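Local structure of 3' terminal uridylyl transferase (5HZD) at residues P12-T17 / L23-E28; T17-L22 / R460-I465. The protein adds uridines from UTP to the 3' ends of guide RNAs, ribosomal RNAs and some mRNAs during mitochondrial RNA editing in Trypanosoma brucei. One frame throughout, in Å; residues are numbered along the deposited sequence.

How the interactions relate
Both interactions use helix 19-30 of the zinc finger. Interaction 1 (12-17 with 23-28) is the finger's own buried core: segment 12-17 packs on the helix through a methyl group and two rings, without a hydrogen bond, next to the zinc ion. Interaction 2 (17-22 with 460-465) is only partly buried and joins the finger to a loop more than 400 residues later, through one polar bond from the first turn of the helix. The two meet directly, since the F16 ring packs on A21 and L22, and T17 is shared. L22 serves both, with CD1 near F16 CD1 and CD2 near E462 OE1.

Interaction 1: residues P12-T17 / L23-E28; sequences PHAVFT and LAHAEE. With ZN (zinc ion), chain B.
Ring packing between F16 and H25 forms the small core of an atypical C2H2 zinc finger, in which a two-stranded hairpin folds onto a helix around the metal. The tip of the phenylalanine ring does the touching: F16 CZ lies 3.4 Å from H25 CB and 3.4 Å from H25 CG, with CE1 alongside. The two rings meet obliquely, planes at 45° and centroids 5.1 Å apart. Next to it, A14 points its methyl at a face of the imidazole, a CH-pi contact over the CE1-NE2 side with CB 3.9 Å from the ring centroid. With CG anti to the carbonyl carbon (chi1 -54°), the F16 ring is carried toward the helix, and the H25 ring reaches out from the helix with CG anti to the backbone N.

Further out, backbone hydrogen bonds of A14 with C8 and F16 with Y6 tie 14-16 to the 6-8 side of the hairpin, while H29 stacks on the H25 ring. The metal bond and the packing of F16 CE1 and A14 CB over one face together fix the imidazole's rotation. C8, C11 and H30 supply three of the four zinc ligands; the fourth is H25 NE2, 2.1 Å from the zinc ion.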
ATOM      1  N   PRO A  12       5.855 -26.907 -22.763  1.00 36.93           N
ATOM      2  CA  PRO A  12       6.731 -26.051 -23.569  1.00 40.16           C
ATOM      3  C   PRO A  12       6.506 -26.179 -25.070  1.00 39.51           C
ATOM      4  O   PRO A  12       7.158 -25.461 -25.817  1.00 46.31           O
ATOM      5  CB  PRO A  12       8.126 -26.564 -23.206  1.00 41.74           C
ATOM      6  CG  PRO A  12       7.909 -28.018 -22.929  1.00 39.78           C
ATOM      7  CD  PRO A  12       6.544 -28.117 -22.281  1.00 37.87           C
ATOM      8  N   HIS A  13       5.598 -27.045 -25.507  1.00 38.77           N
ATOM      9  CA  HIS A  13       5.517 -27.393 -26.924  1.00 45.20           C
ATOM     10  C   HIS A  13       4.222 -27.016 -27.646  1.00 40.84           C
ATOM     11  O   HIS A  13       4.151 -27.099 -28.870  1.00 44.06           O
ATOM     12  CB  HIS A  13       5.726 -28.899 -27.083  1.00 54.24           C
ATOM     13  CG  HIS A  13       4.694 -29.725 -26.374  1.00 59.93           C
ATOM     14  ND1 HIS A  13       4.791 -30.051 -25.037  1.00 58.69           N
ATOM     15  CD2 HIS A  13       3.538 -30.277 -26.814  1.00 60.36           C
ATOM     16  CE1 HIS A  13       3.745 -30.779 -24.687  1.00 58.96           C
ATOM     17  NE2 HIS A  13       2.967 -30.927 -25.745  1.00 60.23           N
ATOM     18  N   ALA A  14       3.194 -26.613 -26.913  1.00 31.13           N
ATOM     19  CA  ALA A  14       1.884 -26.494 -27.525  1.00 26.89           C
ATOM     20  C   ALA A  14       1.620 -25.072 -28.030  1.00 23.99           C
ATOM     21  O   ALA A  14       1.528 -24.131 -27.258  1.00 23.52           O
ATOM     22  CB  ALA A  14       0.786 -26.946 -26.554  1.00 29.00           C
ATOM     23  N   VAL A  15       1.557 -24.951 -29.359  1.00 26.41           N
ATOM     24  CA  VAL A  15       1.259 -23.673 -29.983  0.54 26.13           C
ATOM     25  C   VAL A  15       0.078 -23.811 -30.925  1.00 24.38           C
ATOM     26  O   VAL A  15      -0.106 -24.837 -31.581  1.00 26.43           O
ATOM     27  CB  VAL A  15       2.469 -23.105 -30.739  0.54 26.51           C
ATOM     28  CG1 VAL A  15       3.507 -22.589 -29.745  0.54 26.17           C
ATOM     29  CG2 VAL A  15       3.055 -24.161 -31.643  0.54 26.41           C
ATOM     30  N   PHE A  16      -0.749 -22.778 -30.962  1.00 22.22           N
ATOM     31  CA  PHE A  16      -1.964 -22.852 -31.752  1.00 23.15           C
ATOM     32  C   PHE A  16      -2.153 -21.592 -32.554  1.00 24.56           C
ATOM     33  O   PHE A  16      -1.516 -20.569 -32.282  1.00 25.09           O
ATOM     34  CB  PHE A  16      -3.143 -23.041 -30.800  1.00 24.95           C
ATOM     35  CG  PHE A  16      -2.972 -24.223 -29.885  1.00 27.08           C
ATOM     36  CD1 PHE A  16      -2.339 -24.072 -28.653  1.00 25.75           C
ATOM     37  CD2 PHE A  16      -3.386 -25.485 -30.281  1.00 32.81           C
ATOM     38  CE1 PHE A  16      -2.134 -25.180 -27.812  1.00 25.09           C
ATOM     39  CE2 PHE A  16      -3.201 -26.591 -29.449  1.00 31.39           C
ATOM     40  CZ  PHE A  16      -2.572 -26.432 -28.216  1.00 28.73           C
ATOM     41  N   THR A  17      -3.056 -21.657 -33.524  1.00 26.75           N
ATOM     42  CA  THR A  17      -3.326 -20.491 -34.348  1.00 28.31           C
ATOM     43  C   THR A  17      -4.650 -19.827 -34.018  1.00 28.41           C
ATOM     44  O   THR A  17      -4.996 -18.825 -34.632  1.00 28.04           O
ATOM     45  CB  THR A  17      -3.258 -20.827 -35.852  1.00 25.54           C
ATOM     46  OG1 THR A  17      -4.227 -21.845 -36.165  1.00 27.41           O
ATOM     47  CG2 THR A  17      -1.861 -21.353 -36.208  1.00 30.92           C
ATOM     48  N   LEU A  23      -7.530 -22.415 -25.482  1.00 20.68           N
ATOM     49  CA  LEU A  23      -8.364 -22.603 -24.288  1.00 22.37           C
ATOM     50  C   LEU A  23      -8.764 -24.068 -24.159  1.00 24.37           C
ATOM     51  O   LEU A  23      -8.728 -24.641 -23.060  1.00 24.25           O
ATOM     52  CB  LEU A  23      -9.628 -21.749 -24.366  1.00 23.71           C
ATOM     53  CG  LEU A  23      -9.535 -20.255 -24.104  1.00 27.21           C
ATOM     54  CD1 LEU A  23     -10.905 -19.637 -24.279  1.00 28.25           C
ATOM     55  CD2 LEU A  23      -9.006 -19.983 -22.703  1.00 24.60           C
ATOM     56  N   ALA A  24      -9.166 -24.674 -25.276  1.00 26.70           N
ATOM     57  CA  ALA A  24      -9.495 -26.097 -25.288  1.00 25.40           C
ATOM     58  C   ALA A  24      -8.313 -26.943 -24.854  1.00 26.81           C
ATOM     59  O   ALA A  24      -8.479 -27.908 -24.115  1.00 26.40           O
ATOM     60  CB  ALA A  24      -9.975 -26.530 -26.640  1.00 25.66           C
ATOM     61  N   HIS A  25      -7.112 -26.575 -25.292  1.00 24.97           N
ATOM     62  CA  HIS A  25      -5.929 -27.318 -24.887  1.00 27.51           C
ATOM     63  C   HIS A  25      -5.736 -27.224 -23.373  1.00 26.96           C
ATOM     64  O   HIS A  25      -5.391 -28.208 -22.711  1.00 24.62           O
ATOM     65  CB  HIS A  25      -4.688 -26.775 -25.591  1.00 24.49           C
ATOM     66  CG  HIS A  25      -3.405 -27.230 -24.969  1.00 21.43           C
ATOM     67  ND1 HIS A  25      -2.839 -28.455 -25.256  1.00 22.68           N
ATOM     68  CD2 HIS A  25      -2.601 -26.641 -24.058  1.00 24.92           C
ATOM     69  CE1 HIS A  25      -1.720 -28.585 -24.568  1.00 22.29           C
ATOM     70  NE2 HIS A  25      -1.571 -27.513 -23.813  1.00 21.46           N
ATOM     71  N   ALA A  26      -5.950 -26.037 -22.831  1.00 23.33           N
ATOM     72  CA  ALA A  26      -5.783 -25.822 -21.378  1.00 19.25           C
ATOM     73  C   ALA A  26      -6.711 -26.728 -20.540  1.00 25.86           C
ATOM     74  O   ALA A  26      -6.256 -27.382 -19.607  1.00 24.59           O
ATOM     75  CB  ALA A  26      -5.952 -24.366 -21.022  1.00 18.71           C
ATOM     76  N   GLU A  27      -7.995 -26.818 -20.881  1.00 28.26           N
ATOM     77  CA  GLU A  27      -8.900 -27.724 -20.171  0.50 31.76           C
ATOM     78  C   GLU A  27      -8.577 -29.196 -20.415  1.00 32.69           C
ATOM     79  O   GLU A  27      -8.553 -30.012 -19.485  1.00 33.31           O
ATOM     80  CB  GLU A  27     -10.353 -27.461 -20.563  0.50 32.32           C
ATOM     81  CG  GLU A  27     -11.308 -28.558 -20.098  0.50 29.24           C
ATOM     82  CD  GLU A  27     -11.320 -28.746 -18.586  0.50 29.96           C
ATOM     83  OE1 GLU A  27     -11.112 -27.763 -17.844  0.50 24.25           O
ATOM     84  OE2 GLU A  27     -11.533 -29.889 -18.134  0.50 33.02           O
ATOM     85  N   GLU A  28      -8.334 -29.549 -21.674  1.00 26.44           N
ATOM     86  CA  GLU A  28      -8.111 -30.957 -22.014  1.00 29.56           C
ATOM     87  C   GLU A  28      -6.790 -31.553 -21.489  1.00 29.19           C
ATOM     88  O   GLU A  28      -6.736 -32.718 -21.089  1.00 35.19           O
ATOM     89  CB  GLU A  28      -8.256 -31.163 -23.528  1.00 36.64           C
ATOM     90  CG  GLU A  28      -9.654 -30.768 -24.043  1.00 45.34           C
ATOM     91  CD  GLU A  28      -9.771 -30.809 -25.565  1.00 53.89           C
ATOM     92  OE1 GLU A  28     -10.915 -30.776 -26.073  1.00 55.41           O
ATOM     93  OE2 GLU A  28      -8.725 -30.865 -26.255  1.00 55.95           O
TER
HETATM   94 ZN    ZN B 701       0.001 -27.133 -22.461  1.00 23.46          ZN

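Interaction 2: residues T17-L22 / R460-I465; sequences TTHAAL and RYELCI
H19 and E462 approach from opposite directions across the boundary between the zinc finger and the loop before helix 481-497, the carboxylate arriving at the edge of the imidazole, and the glutamate is the side chain to follow. Its CB leaves the backbone without aiming at the finger. CG stands anti to the backbone N, and the chain then bends at chi2 (68°), which turns the carboxylate toward helix 19-30. From CD the two oxygens take different partners. OE2 accepts the bond from H19 NE2 at 2.6 Å; the N-H points almost straight at it (163°), and the oxygen uses its syn lone pair. OE2 also lies only 6° out of the imidazole plane, and ring and carboxylate are nearly coplanar, so the donor and the accepting lone pair are well aligned. The other oxygen, OE1, sits 3.8 Å from L22 CD2, a van der Waals contact, as the two side chains pass in opposite directions.

Donation from NE2 leaves the charge of the ring open, though a carboxylate this close would probably favour a protonated imidazole. The histidine comes from the first turn of the helix, whose start is capped by T18: OG1 accepts from A21 N at 3.1 Å. On the loop side, the backbone oxygens of Y461 and E462 both accept from K427 NZ, while R460 bridges to E435 and also reaches S7 of the finger. L22 also packs on V481 of helix 481-497.

I465 begins what is thought to be the nucleotide recognition motif. The arrangement is a His-carboxylate hydrogen bond docking an N-capped zinc-finger helix on the catalytic module, consistent with the finger being required for that domain to fold properly.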
ATOM      1  N   THR A  17      -3.056 -21.657 -33.524  1.00 26.75           N
ATOM      2  CA  THR A  17      -3.326 -20.491 -34.348  1.00 28.31           C
ATOM      3  C   THR A  17      -4.650 -19.827 -34.018  1.00 28.41           C
ATOM      4  O   THR A  17      -4.996 -18.825 -34.632  1.00 28.04           O
ATOM      5  CB  THR A  17      -3.258 -20.827 -35.852  1.00 25.54           C
ATOM      6  OG1 THR A  17      -4.227 -21.845 -36.165  1.00 27.41           O
ATOM      7  CG2 THR A  17      -1.861 -21.353 -36.208  1.00 30.92           C
ATOM      8  N   THR A  18      -5.387 -20.374 -33.049  1.00 25.82           N
ATOM      9  CA  THR A  18      -6.610 -19.739 -32.555  1.00 23.88           C
ATOM     10  C   THR A  18      -6.684 -19.754 -31.041  1.00 24.42           C
ATOM     11  O   THR A  18      -6.161 -20.669 -30.380  1.00 24.57           O
ATOM     12  CB  THR A  18      -7.898 -20.419 -33.100  1.00 28.35           C
ATOM     13  OG1 THR A  18      -8.040 -21.731 -32.530  1.00 29.63           O
ATOM     14  CG2 THR A  18      -7.862 -20.519 -34.624  1.00 32.89           C
ATOM     15  N   HIS A  19      -7.335 -18.736 -30.485  1.00 24.23           N
ATOM     16  CA  HIS A  19      -7.533 -18.688 -29.060  1.00 20.02           C
ATOM     17  C   HIS A  19      -8.392 -19.842 -28.559  1.00 23.60           C
ATOM     18  O   HIS A  19      -8.132 -20.384 -27.487  1.00 21.06           O
ATOM     19  CB  HIS A  19      -8.134 -17.341 -28.640  1.00 21.58           C
ATOM     20  CG  HIS A  19      -8.093 -17.104 -27.170  1.00 21.66           C
ATOM     21  ND1 HIS A  19      -9.234 -16.960 -26.407  1.00 29.47           N
ATOM     22  CD2 HIS A  19      -7.052 -17.015 -26.308  1.00 21.71           C
ATOM     23  CE1 HIS A  19      -8.896 -16.775 -25.145  1.00 28.35           C
ATOM     24  NE2 HIS A  19      -7.577 -16.800 -25.056  1.00 27.48           N
ATOM     25  N   ALA A  20      -9.425 -20.191 -29.321  1.00 26.83           N
ATOM     26  CA  ALA A  20     -10.303 -21.304 -28.973  1.00 29.12           C
ATOM     27  C   ALA A  20      -9.496 -22.579 -28.769  1.00 28.55           C
ATOM     28  O   ALA A  20      -9.723 -23.332 -27.820  1.00 26.69           O
ATOM     29  CB  ALA A  20     -11.342 -21.512 -30.068  1.00 27.20           C
ATOM     30  N   ALA A  21      -8.535 -22.808 -29.652  1.00 28.30           N
ATOM     31  CA  ALA A  21      -7.727 -24.019 -29.587  1.00 24.45           C
ATOM     32  C   ALA A  21      -6.828 -23.988 -28.345  1.00 24.54           C
ATOM     33  O   ALA A  21      -6.581 -25.027 -27.716  1.00 24.41           O
ATOM     34  CB  ALA A  21      -6.889 -24.161 -30.842  1.00 26.86           C
ATOM     35  N   LEU A  22      -6.330 -22.802 -28.009  1.00 22.25           N
ATOM     36  CA  LEU A  22      -5.509 -22.644 -26.815  1.00 19.63           C
ATOM     37  C   LEU A  22      -6.320 -22.958 -25.562  1.00 22.08           C
ATOM     38  O   LEU A  22      -5.864 -23.698 -24.692  1.00 20.90           O
ATOM     39  CB  LEU A  22      -4.948 -21.224 -26.718  1.00 21.98           C
ATOM     40  CG  LEU A  22      -4.072 -20.967 -25.492  1.00 19.95           C
ATOM     41  CD1 LEU A  22      -2.744 -21.692 -25.642  1.00 23.55           C
ATOM     42  CD2 LEU A  22      -3.868 -19.465 -25.258  1.00 23.03           C
ATOM     43  N   ARG A 460       2.699 -11.856 -21.361  1.00 17.66           N
ATOM     44  CA  ARG A 460       1.401 -12.443 -21.705  1.00 15.16           C
ATOM     45  C   ARG A 460       0.364 -11.329 -21.776  1.00 14.78           C
ATOM     46  O   ARG A 460       0.461 -10.324 -21.049  1.00 15.63           O
ATOM     47  CB  ARG A 460       0.951 -13.426 -20.626  1.00 14.97           C
ATOM     48  CG  ARG A 460       1.836 -14.664 -20.515  1.00 15.41           C
ATOM     49  CD  ARG A 460       1.782 -15.466 -21.788  1.00 16.07           C
ATOM     50  NE  ARG A 460       2.404 -16.780 -21.632  1.00 17.20           N
ATOM     51  CZ  ARG A 460       2.545 -17.670 -22.591  1.00 18.35           C
ATOM     52  NH1 ARG A 460       2.098 -17.434 -23.837  1.00 20.32           N
ATOM     53  NH2 ARG A 460       3.130 -18.814 -22.312  1.00 22.13           N
ATOM     54  N   TYR A 461      -0.595 -11.510 -22.688  1.00 15.26           N
ATOM     55  CA  TYR A 461      -1.689 -10.558 -22.872  1.00 14.77           C
ATOM     56  C   TYR A 461      -3.012 -11.305 -22.845  1.00 16.26           C
ATOM     57  O   TYR A 461      -3.948 -10.983 -23.581  1.00 18.90           O
ATOM     58  CB  TYR A 461      -1.541  -9.819 -24.212  1.00 15.16           C
ATOM     59  CG  TYR A 461      -0.305  -8.942 -24.313  1.00 15.22           C
ATOM     60  CD1 TYR A 461      -0.024  -7.995 -23.344  1.00 14.74           C
ATOM     61  CD2 TYR A 461       0.566  -9.055 -25.394  1.00 16.13           C
ATOM     62  CE1 TYR A 461       1.096  -7.181 -23.430  1.00 17.31           C
ATOM     63  CE2 TYR A 461       1.702  -8.249 -25.486  1.00 17.63           C
ATOM     64  CZ  TYR A 461       1.945  -7.304 -24.508  1.00 18.10           C
ATOM     65  OH  TYR A 461       3.068  -6.500 -24.591  1.00 20.55           O
ATOM     66  N   GLU A 462      -3.089 -12.327 -21.993  1.00 14.68           N
ATOM     67  CA  GLU A 462      -4.320 -13.070 -21.802  1.00 14.68           C
ATOM     68  C   GLU A 462      -5.311 -12.266 -20.992  1.00 14.17           C
ATOM     69  O   GLU A 462      -6.466 -12.059 -21.415  1.00 15.19           O
ATOM     70  CB  GLU A 462      -4.010 -14.363 -21.053  1.00 16.98           C
ATOM     71  CG  GLU A 462      -5.112 -15.380 -21.096  1.00 21.55           C
ATOM     72  CD  GLU A 462      -5.372 -15.990 -22.473  1.00 19.89           C
ATOM     73  OE1 GLU A 462      -4.427 -16.259 -23.270  1.00 23.52           O
ATOM     74  OE2 GLU A 462      -6.565 -16.216 -22.753  1.00 24.82           O
ATOM     75  N   LEU A 463      -4.874 -11.850 -19.809  1.00 13.99           N
ATOM     76  CA  LEU A 463      -5.662 -10.941 -18.990  1.00 13.29           C
ATOM     77  C   LEU A 463      -4.924  -9.625 -18.952  1.00 16.05           C
ATOM     78  O   LEU A 463      -3.761  -9.579 -18.506  1.00 14.91           O
ATOM     79  CB  LEU A 463      -5.778 -11.478 -17.562  1.00 13.02           C
ATOM     80  CG  LEU A 463      -6.273 -12.910 -17.377  1.00 15.73           C
ATOM     81  CD1 LEU A 463      -6.506 -13.148 -15.883  1.00 15.50           C
ATOM     82  CD2 LEU A 463      -7.559 -13.124 -18.160  1.00 14.81           C
ATOM     83  N   CYS A 464      -5.556  -8.551 -19.416  1.00 13.02           N
ATOM     84  CA  CYS A 464      -4.837  -7.289 -19.555  1.00 12.93           C
ATOM     85  C   CYS A 464      -5.365  -6.188 -18.659  1.00 12.54           C
ATOM     86  O   CYS A 464      -6.565  -5.872 -18.692  1.00 13.53           O
ATOM     87  CB  CYS A 464      -4.917  -6.803 -21.006  1.00 13.33           C
ATOM     88  SG  CYS A 464      -4.033  -7.897 -22.136  1.00 15.67           S
ATOM     89  N   ILE A 465      -4.465  -5.584 -17.880  1.00 12.30           N
ATOM     90  CA  ILE A 465      -4.798  -4.435 -17.039  1.00 11.99           C
ATOM     91  C   ILE A 465      -3.689  -3.419 -17.312  1.00 12.79           C
ATOM     92  O   ILE A 465      -2.497  -3.718 -17.109  1.00 15.41           O
ATOM     93  CB  ILE A 465      -4.782  -4.817 -15.551  1.00 12.51           C
ATOM     94  CG1 ILE A 465      -5.837  -5.889 -15.277  1.00 11.65           C
ATOM     95  CG2 ILE A 465      -5.066  -3.590 -14.713  1.00 14.17           C
ATOM     96  CD1 ILE A 465      -5.856  -6.315 -13.790  1.00 13.76           C
TER